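Local atomic coordinates of fusarinine C esterase sidJ (Aspergillus fumigatus, PDB entry 6GUP), a protein that hydrolyses the ester bonds of the fungal siderophore fusarinine C, yielding fusarinine and iron, but does not act on triacetylfusarinine C. Residues L39-G44 / L69-L74; G159-A164 / K277-F282. One frame throughout, in Å; residues are numbered along the deposited sequence.

Interaction 1: residues L39-G44 / L69-L74; sequences LLFVGG and LFTLTL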
ATOM      1  N   LEU A  39       6.187   8.255 -17.738  1.00 33.99           N
ATOM      2  CA  LEU A  39       6.324   9.140 -16.582  1.00 33.38           C
ATOM      3  C   LEU A  39       5.992   8.345 -15.320  1.00 31.72           C
ATOM      4  O   LEU A  39       4.833   7.989 -15.100  1.00 31.77           O
ATOM      5  CB  LEU A  39       5.386  10.347 -16.716  1.00 33.08           C
ATOM      6  CG  LEU A  39       5.408  11.394 -15.595  1.00 33.10           C
ATOM      7  CD1 LEU A  39       6.774  12.053 -15.485  1.00 32.52           C
ATOM      8  CD2 LEU A  39       4.334  12.446 -15.823  1.00 32.73           C
ATOM      9  N   LEU A  40       7.012   8.057 -14.507  1.00 30.78           N
ATOM     10  CA  LEU A  40       6.819   7.395 -13.215  1.00 30.27           C
ATOM     11  C   LEU A  40       6.642   8.455 -12.131  1.00 30.86           C
ATOM     12  O   LEU A  40       7.556   9.234 -11.854  1.00 29.85           O
ATOM     13  CB  LEU A  40       7.994   6.475 -12.873  1.00 30.28           C
ATOM     14  CG  LEU A  40       7.905   5.685 -11.555  1.00 30.08           C
ATOM     15  CD1 LEU A  40       6.642   4.837 -11.471  1.00 30.57           C
ATOM     16  CD2 LEU A  40       9.135   4.810 -11.384  1.00 29.83           C
ATOM     17  N   PHE A  41       5.459   8.455 -11.524  1.00 32.05           N
ATOM     18  CA  PHE A  41       5.062   9.427 -10.516  1.00 32.79           C
ATOM     19  C   PHE A  41       5.199   8.770  -9.145  1.00 32.74           C
ATOM     20  O   PHE A  41       4.593   7.728  -8.894  1.00 32.23           O
ATOM     21  CB  PHE A  41       3.614   9.843 -10.784  1.00 34.26           C
ATOM     22  CG  PHE A  41       3.068  10.860  -9.825  1.00 36.71           C
ATOM     23  CD1 PHE A  41       2.434  10.458  -8.653  1.00 37.90           C
ATOM     24  CD2 PHE A  41       3.139  12.219 -10.113  1.00 39.79           C
ATOM     25  CE1 PHE A  41       1.909  11.389  -7.774  1.00 39.93           C
ATOM     26  CE2 PHE A  41       2.614  13.158  -9.237  1.00 41.49           C
ATOM     27  CZ  PHE A  41       1.993  12.740  -8.068  1.00 42.02           C
ATOM     28  N   VAL A  42       6.004   9.379  -8.275  1.00 32.19           N
ATOM     29  CA  VAL A  42       6.236   8.881  -6.918  1.00 32.01           C
ATOM     30  C   VAL A  42       5.514   9.814  -5.948  1.00 34.63           C
ATOM     31  O   VAL A  42       5.908  10.971  -5.777  1.00 32.95           O
ATOM     32  CB  VAL A  42       7.747   8.825  -6.587  1.00 31.24           C
ATOM     33  CG1 VAL A  42       7.987   8.262  -5.189  1.00 31.16           C
ATOM     34  CG2 VAL A  42       8.492   7.988  -7.623  1.00 30.59           C
ATOM     35  N   GLY A  43       4.455   9.305  -5.321  1.00 37.95           N
ATOM     36  CA  GLY A  43       3.672  10.077  -4.359  1.00 40.96           C
ATOM     37  C   GLY A  43       4.392  10.263  -3.037  1.00 42.74           C
ATOM     38  O   GLY A  43       5.537   9.831  -2.874  1.00 42.51           O
ATOM     39  N   GLY A  44       3.715  10.907  -2.090  1.00 45.26           N
ATOM     40  CA  GLY A  44       4.259  11.127  -0.749  1.00 49.09           C
ATOM     41  C   GLY A  44       4.509   9.838   0.016  1.00 54.06           C
ATOM     42  O   GLY A  44       4.042   8.767  -0.384  1.00 54.27           O
ATOM     43  N   LEU A  69       1.309   7.462 -17.949  1.00 39.40           N
ATOM     44  CA  LEU A  69       1.592   7.774 -16.550  1.00 37.35           C
ATOM     45  C   LEU A  69       1.605   6.496 -15.715  1.00 36.39           C
ATOM     46  O   LEU A  69       0.703   5.668 -15.840  1.00 37.12           O
ATOM     47  CB  LEU A  69       0.525   8.735 -16.012  1.00 35.94           C
ATOM     48  CG  LEU A  69       0.584   9.168 -14.543  1.00 35.19           C
ATOM     49  CD1 LEU A  69       1.844   9.963 -14.248  1.00 35.64           C
ATOM     50  CD2 LEU A  69      -0.651   9.986 -14.201  1.00 33.50           C
ATOM     51  N   PHE A  70       2.628   6.350 -14.872  1.00 35.80           N
ATOM     52  CA  PHE A  70       2.711   5.270 -13.884  1.00 35.95           C
ATOM     53  C   PHE A  70       2.747   5.844 -12.473  1.00 36.07           C
ATOM     54  O   PHE A  70       3.344   6.896 -12.240  1.00 36.15           O
ATOM     55  CB  PHE A  70       3.985   4.448 -14.074  1.00 35.37           C
ATOM     56  CG  PHE A  70       3.989   3.587 -15.301  1.00 35.07           C
ATOM     57  CD1 PHE A  70       4.288   4.133 -16.543  1.00 35.42           C
ATOM     58  CD2 PHE A  70       3.733   2.222 -15.214  1.00 35.85           C
ATOM     59  CE1 PHE A  70       4.310   3.339 -17.679  1.00 36.29           C
ATOM     60  CE2 PHE A  70       3.758   1.422 -16.347  1.00 37.25           C
ATOM     61  CZ  PHE A  70       4.043   1.981 -17.582  1.00 37.13           C
ATOM     62  N   THR A  71       2.106   5.139 -11.544  1.00 34.99           N
ATOM     63  CA  THR A  71       2.293   5.343 -10.106  1.00 34.38           C
ATOM     64  C   THR A  71       2.686   3.991  -9.522  1.00 35.06           C
ATOM     65  O   THR A  71       2.491   2.968 -10.178  1.00 35.23           O
ATOM     66  CB  THR A  71       1.010   5.853  -9.428  1.00 36.83           C
ATOM     67  OG1 THR A  71      -0.069   4.941  -9.680  1.00 36.77           O
ATOM     68  CG2 THR A  71       0.637   7.229  -9.954  1.00 37.56           C
ATOM     69  N   LEU A  72       3.242   3.974  -8.310  1.00 34.92           N
ATOM     70  CA  LEU A  72       3.735   2.718  -7.726  1.00 35.87           C
ATOM     71  C   LEU A  72       3.653   2.632  -6.210  1.00 36.25           C
ATOM     72  O   LEU A  72       3.517   3.643  -5.516  1.00 35.74           O
ATOM     73  CB  LEU A  72       5.179   2.439  -8.176  1.00 36.74           C
ATOM     74  CG  LEU A  72       6.349   3.063  -7.399  1.00 35.96           C
ATOM     75  CD1 LEU A  72       7.672   2.581  -7.972  1.00 36.80           C
ATOM     76  CD2 LEU A  72       6.278   4.581  -7.404  1.00 34.42           C
ATOM     77  N   THR A  73       3.748   1.395  -5.723  1.00 37.57           N
ATOM     78  CA  THR A  73       3.907   1.099  -4.307  1.00 38.12           C
ATOM     79  C   THR A  73       5.367   0.790  -4.016  1.00 37.59           C
ATOM     80  O   THR A  73       6.072   0.214  -4.850  1.00 37.12           O
ATOM     81  CB  THR A  73       3.061  -0.113  -3.870  1.00 38.75           C
ATOM     82  OG1 THR A  73       3.437  -1.274  -4.624  1.00 38.65           O
ATOM     83  CG2 THR A  73       1.580   0.167  -4.065  1.00 38.46           C
ATOM     84  N   LEU A  74       5.806   1.192  -2.828  1.00 37.91           N
ATOM     85  CA  LEU A  74       7.117   0.857  -2.290  1.00 38.15           C
ATOM     86  C   LEU A  74       6.869   0.097  -0.989  1.00 40.07           C
ATOM     87  O   LEU A  74       5.718  -0.073  -0.580  1.00 41.21           O
ATOM     88  CB  LEU A  74       7.912   2.141  -2.024  1.00 36.81           C
ATOM     89  CG  LEU A  74       8.029   3.143  -3.182  1.00 35.75           C
ATOM     90  CD1 LEU A  74       8.532   4.492  -2.689  1.00 35.28           C
ATOM     91  CD2 LEU A  74       8.930   2.605  -4.284  1.00 35.60           C
TER
HETATM   92  O   HOH W   1       3.252   6.522  -6.886  1.00 44.86           O

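Interaction 2: residues G159-A164 / K277-F282; sequences GAIMQA and KLMVLF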
ATOM      1  N   GLY A 159      14.660  12.568 -17.563  1.00 33.75           N
ATOM      2  CA  GLY A 159      14.140  13.762 -16.908  1.00 33.00           C
ATOM      3  C   GLY A 159      13.826  13.522 -15.445  1.00 31.97           C
ATOM      4  O   GLY A 159      13.691  12.375 -15.009  1.00 30.69           O
ATOM      5  N   ALA A 160      13.718  14.612 -14.688  1.00 30.77           N
ATOM      6  CA  ALA A 160      13.356  14.547 -13.275  1.00 32.06           C
ATOM      7  C   ALA A 160      12.554  15.782 -12.873  1.00 32.05           C
ATOM      8  O   ALA A 160      12.960  16.908 -13.158  1.00 31.49           O
ATOM      9  CB  ALA A 160      14.601  14.417 -12.414  1.00 31.94           C
ATOM     10  N   ILE A 161      11.410  15.559 -12.227  1.00 31.40           N
ATOM     11  CA  ILE A 161      10.535  16.639 -11.767  1.00 30.93           C
ATOM     12  C   ILE A 161      10.306  16.478 -10.263  1.00 30.26           C
ATOM     13  O   ILE A 161      10.112  15.362  -9.778  1.00 29.40           O
ATOM     14  CB  ILE A 161       9.177  16.645 -12.516  1.00 31.76           C
ATOM     15  CG1 ILE A 161       9.387  16.758 -14.035  1.00 31.93           C
ATOM     16  CG2 ILE A 161       8.297  17.799 -12.037  1.00 31.41           C
ATOM     17  CD1 ILE A 161       8.168  16.404 -14.861  1.00 32.16           C
ATOM     18  N   MET A 162      10.337  17.594  -9.534  1.00 29.97           N
ATOM     19  CA  MET A 162       9.999  17.621  -8.110  1.00 30.98           C
ATOM     20  C   MET A 162       8.911  18.663  -7.879  1.00 30.44           C
ATOM     21  O   MET A 162       9.138  19.857  -8.076  1.00 30.57           O
ATOM     22  CB  MET A 162      11.232  17.944  -7.261  1.00 32.28           C
ATOM     23  CG  MET A 162      12.392  16.980  -7.461  1.00 34.01           C
ATOM     24  SD  MET A 162      13.585  16.989  -6.104  1.00 38.21           S
ATOM     25  CE  MET A 162      14.392  18.567  -6.339  1.00 37.18           C
ATOM     26  N   GLN A 163       7.729  18.202  -7.475  1.00 30.05           N
ATOM     27  CA  GLN A 163       6.576  19.071  -7.249  1.00 31.61           C
ATOM     28  C   GLN A 163       6.397  19.300  -5.751  1.00 32.98           C
ATOM     29  O   GLN A 163       6.202  18.347  -4.995  1.00 34.25           O
ATOM     30  CB  GLN A 163       5.322  18.437  -7.855  1.00 32.27           C
ATOM     31  CG  GLN A 163       4.084  19.328  -7.840  1.00 34.27           C
ATOM     32  CD  GLN A 163       3.281  19.244  -6.551  1.00 36.28           C
ATOM     33  OE1 GLN A 163       3.076  18.163  -6.002  1.00 38.96           O
ATOM     34  NE2 GLN A 163       2.814  20.389  -6.069  1.00 36.35           N
ATOM     35  N   ALA A 164       6.461  20.568  -5.342  1.00 33.79           N
ATOM     36  CA  ALA A 164       6.373  20.969  -3.935  1.00 34.42           C
ATOM     37  C   ALA A 164       7.335  20.201  -3.004  1.00 34.03           C
ATOM     38  O   ALA A 164       6.892  19.592  -2.023  1.00 34.46           O
ATOM     39  CB  ALA A 164       4.930  20.856  -3.447  1.00 35.87           C
ATOM     40  N   LYS A 277      16.981  17.383 -17.779  1.00 36.02           N
ATOM     41  CA  LYS A 277      16.785  18.553 -16.919  1.00 37.04           C
ATOM     42  C   LYS A 277      16.084  18.207 -15.607  1.00 35.12           C
ATOM     43  O   LYS A 277      15.267  17.287 -15.559  1.00 35.61           O
ATOM     44  CB  LYS A 277      15.975  19.627 -17.659  1.00 41.68           C
ATOM     45  CG  LYS A 277      16.457  19.945 -19.072  1.00 46.21           C
ATOM     46  CD  LYS A 277      17.784  20.692 -19.082  1.00 50.10           C
ATOM     47  CE  LYS A 277      17.582  22.197 -19.104  1.00 54.55           C
ATOM     48  NZ  LYS A 277      18.777  22.923 -18.597  1.00 54.27           N
ATOM     49  N   LEU A 278      16.420  18.948 -14.549  1.00 33.79           N
ATOM     50  CA  LEU A 278      15.694  18.895 -13.277  1.00 33.17           C
ATOM     51  C   LEU A 278      14.753  20.092 -13.197  1.00 32.84           C
ATOM     52  O   LEU A 278      15.215  21.235 -13.121  1.00 32.51           O
ATOM     53  CB  LEU A 278      16.661  18.917 -12.086  1.00 32.40           C
ATOM     54  CG  LEU A 278      16.031  18.999 -10.686  1.00 33.07           C
ATOM     55  CD1 LEU A 278      15.163  17.780 -10.392  1.00 33.59           C
ATOM     56  CD2 LEU A 278      17.104  19.158  -9.623  1.00 32.23           C
ATOM     57  N   MET A 279      13.444  19.834 -13.213  1.00 31.86           N
ATOM     58  CA  MET A 279      12.443  20.888 -13.033  1.00 31.80           C
ATOM     59  C   MET A 279      11.814  20.814 -11.644  1.00 31.65           C
ATOM     60  O   MET A 279      11.230  19.796 -11.277  1.00 32.03           O
ATOM     61  CB  MET A 279      11.350  20.812 -14.101  1.00 32.80           C
ATOM     62  CG  MET A 279      10.425  22.024 -14.096  1.00 33.87           C
ATOM     63  SD  MET A 279       9.349  22.143 -15.535  1.00 35.65           S
ATOM     64  CE  MET A 279       8.270  20.741 -15.258  1.00 35.33           C
ATOM     65  N   VAL A 280      11.939  21.900 -10.882  1.00 31.84           N
ATOM     66  CA  VAL A 280      11.286  22.038  -9.580  1.00 32.83           C
ATOM     67  C   VAL A 280      10.069  22.955  -9.727  1.00 32.94           C
ATOM     68  O   VAL A 280      10.184  24.063 -10.250  1.00 31.41           O
ATOM     69  CB  VAL A 280      12.259  22.602  -8.521  1.00 33.92           C
ATOM     70  CG1 VAL A 280      11.565  22.786  -7.175  1.00 33.31           C
ATOM     71  CG2 VAL A 280      13.458  21.676  -8.367  1.00 34.07           C
ATOM     72  N   LEU A 281       8.914  22.480  -9.264  1.00 33.50           N
ATOM     73  CA  LEU A 281       7.668  23.246  -9.296  1.00 34.90           C
ATOM     74  C   LEU A 281       7.199  23.544  -7.876  1.00 35.31           C
ATOM     75  O   LEU A 281       6.543  22.712  -7.242  1.00 35.79           O
ATOM     76  CB  LEU A 281       6.585  22.478 -10.062  1.00 35.18           C
ATOM     77  CG  LEU A 281       6.862  22.137 -11.527  1.00 34.40           C
ATOM     78  CD1 LEU A 281       5.735  21.282 -12.082  1.00 35.41           C
ATOM     79  CD2 LEU A 281       7.042  23.389 -12.372  1.00 33.72           C
ATOM     80  N   PHE A 282       7.557  24.724  -7.374  1.00 36.14           N
ATOM     81  CA  PHE A 282       7.059  25.192  -6.078  1.00 39.30           C
ATOM     82  C   PHE A 282       5.611  25.644  -6.179  1.00 39.28           C
ATOM     83  O   PHE A 282       5.145  26.045  -7.245  1.00 38.61           O
ATOM     84  CB  PHE A 282       7.883  26.372  -5.529  1.00 43.08           C
ATOM     85  CG  PHE A 282       9.093  25.987  -4.708  1.00 48.05           C
ATOM     86  CD1 PHE A 282       9.274  24.706  -4.166  1.00 50.66           C
ATOM     87  CD2 PHE A 282      10.049  26.958  -4.428  1.00 51.70           C
ATOM     88  CE1 PHE A 282      10.393  24.411  -3.405  1.00 53.89           C
ATOM     89  CE2 PHE A 282      11.167  26.662  -3.662  1.00 54.30           C
ATOM     90  CZ  PHE A 282      11.339  25.389  -3.153  1.00 55.73           C
TER
HETATM   91  O   HOH W   2       3.629  22.822  -7.021  1.00 38.63           O

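Interaction 1: residues L39-G44 / L69-L74
L39 and L40 pair in parallel with L69 and F70 as neighbouring strands of the central alpha/beta-hydrolase sheet. Helix 55-61 makes the crossover between them, which gives a beta-alpha-beta unit. F70 sits between two backbone bonds: its N donates to L39 O at 2.8 Å, and its O accepts from F41 N at 2.7 Å. Beyond that point the strands diverge and water 1 lies between them, near F41 O, and accepts from L72 N.

On the face with L39, F41, L69 and T71, the methyl CD1 of L69 is a bump that reaches between L39 and F41, 3.9 Å from L39 CD2 and 3.9 Å from F41 CB. T71 CG2 approaches the F41 ring obliquely, 3.9 Å from CD1. L55 of helix 55-61 packs on F41, L69 and T71.

On the face with L40 and F70, L40 crosses F70 at about a right angle, and helix 86-108 packs over both. L40 CG is anti to the backbone N (chi1 -178°), and CD1 comes to rest 3.7 Å from F70 CB. The methyl CD2 of L72 lies 4.1 Å from L40 CD1 and 4.1 Å from V42 CG2.

Interaction 2: residues G159-A164 / K277-F282
M162 and V280 meet at the tight side of this contact. M162 bends at its last torsion (chi3 -72°), which brings CE within 3.8 Å of V280 CG2. Its CG lies 4.1 Å from L278 CD1, and that same methyl touches A160 CB. V129 of helix 125-134 packs against A160 and M162, while L299 and W302 of helix 295-307 pack against V280.

The backbones run parallel in close register. Five hydrogen bonds alternate between them, from A160 N to K277 O, the longest at 3.2 Å, to A164 N and L281 O at 2.9 Å. These are adjacent parallel strands of the alpha/beta-hydrolase sheet. Strand 159-163 also pairs with strand 117-122, which leads into a probable nucleophile elbow around S123.

On the face with I161, M279, Q163 and L281 the side chains sit farther apart. I161 CG1 and M279 CE are 4.3 Å apart, and Y348 of helix 335-353 packs on both residues. I161 CG2 is likewise 4.3 Å from L281 CD1. Water 2 bridges the end of this face: it accepts from Q163 NE2 at 2.7 Å and donates to L281 O. Q163 OE1 bonds to H122 ND1 and Y54 OH, and NE2 also bonds to H327 O, so several bonds hold the amide. At the other end K277 is partly exposed, and its NZ turns away to A313 O and W315 O.

Overall arrangement
Both interactions are buried parallel strand pairs in one mixed sheet. Strand 117-122 lies between them, paired with 37-42 on one side and with 159-163 on the other. Their centres are about 14 Å apart, and their nearest atoms about 5 Å apart without touching. Interaction 1 joins strands close in sequence through a short crossover. Interaction 2 joins strands separated by more than a hundred residues, of which half are helical. The chemistry differs too. The 39-44/69-74 pair is mostly leucine and phenylalanine packing, with two backbone bonds and a water where the strands part. The 159-164/277-282 pair keeps its backbone ladder longer, uses methionines, and has a polar end at Q163, near the probable catalytic triad.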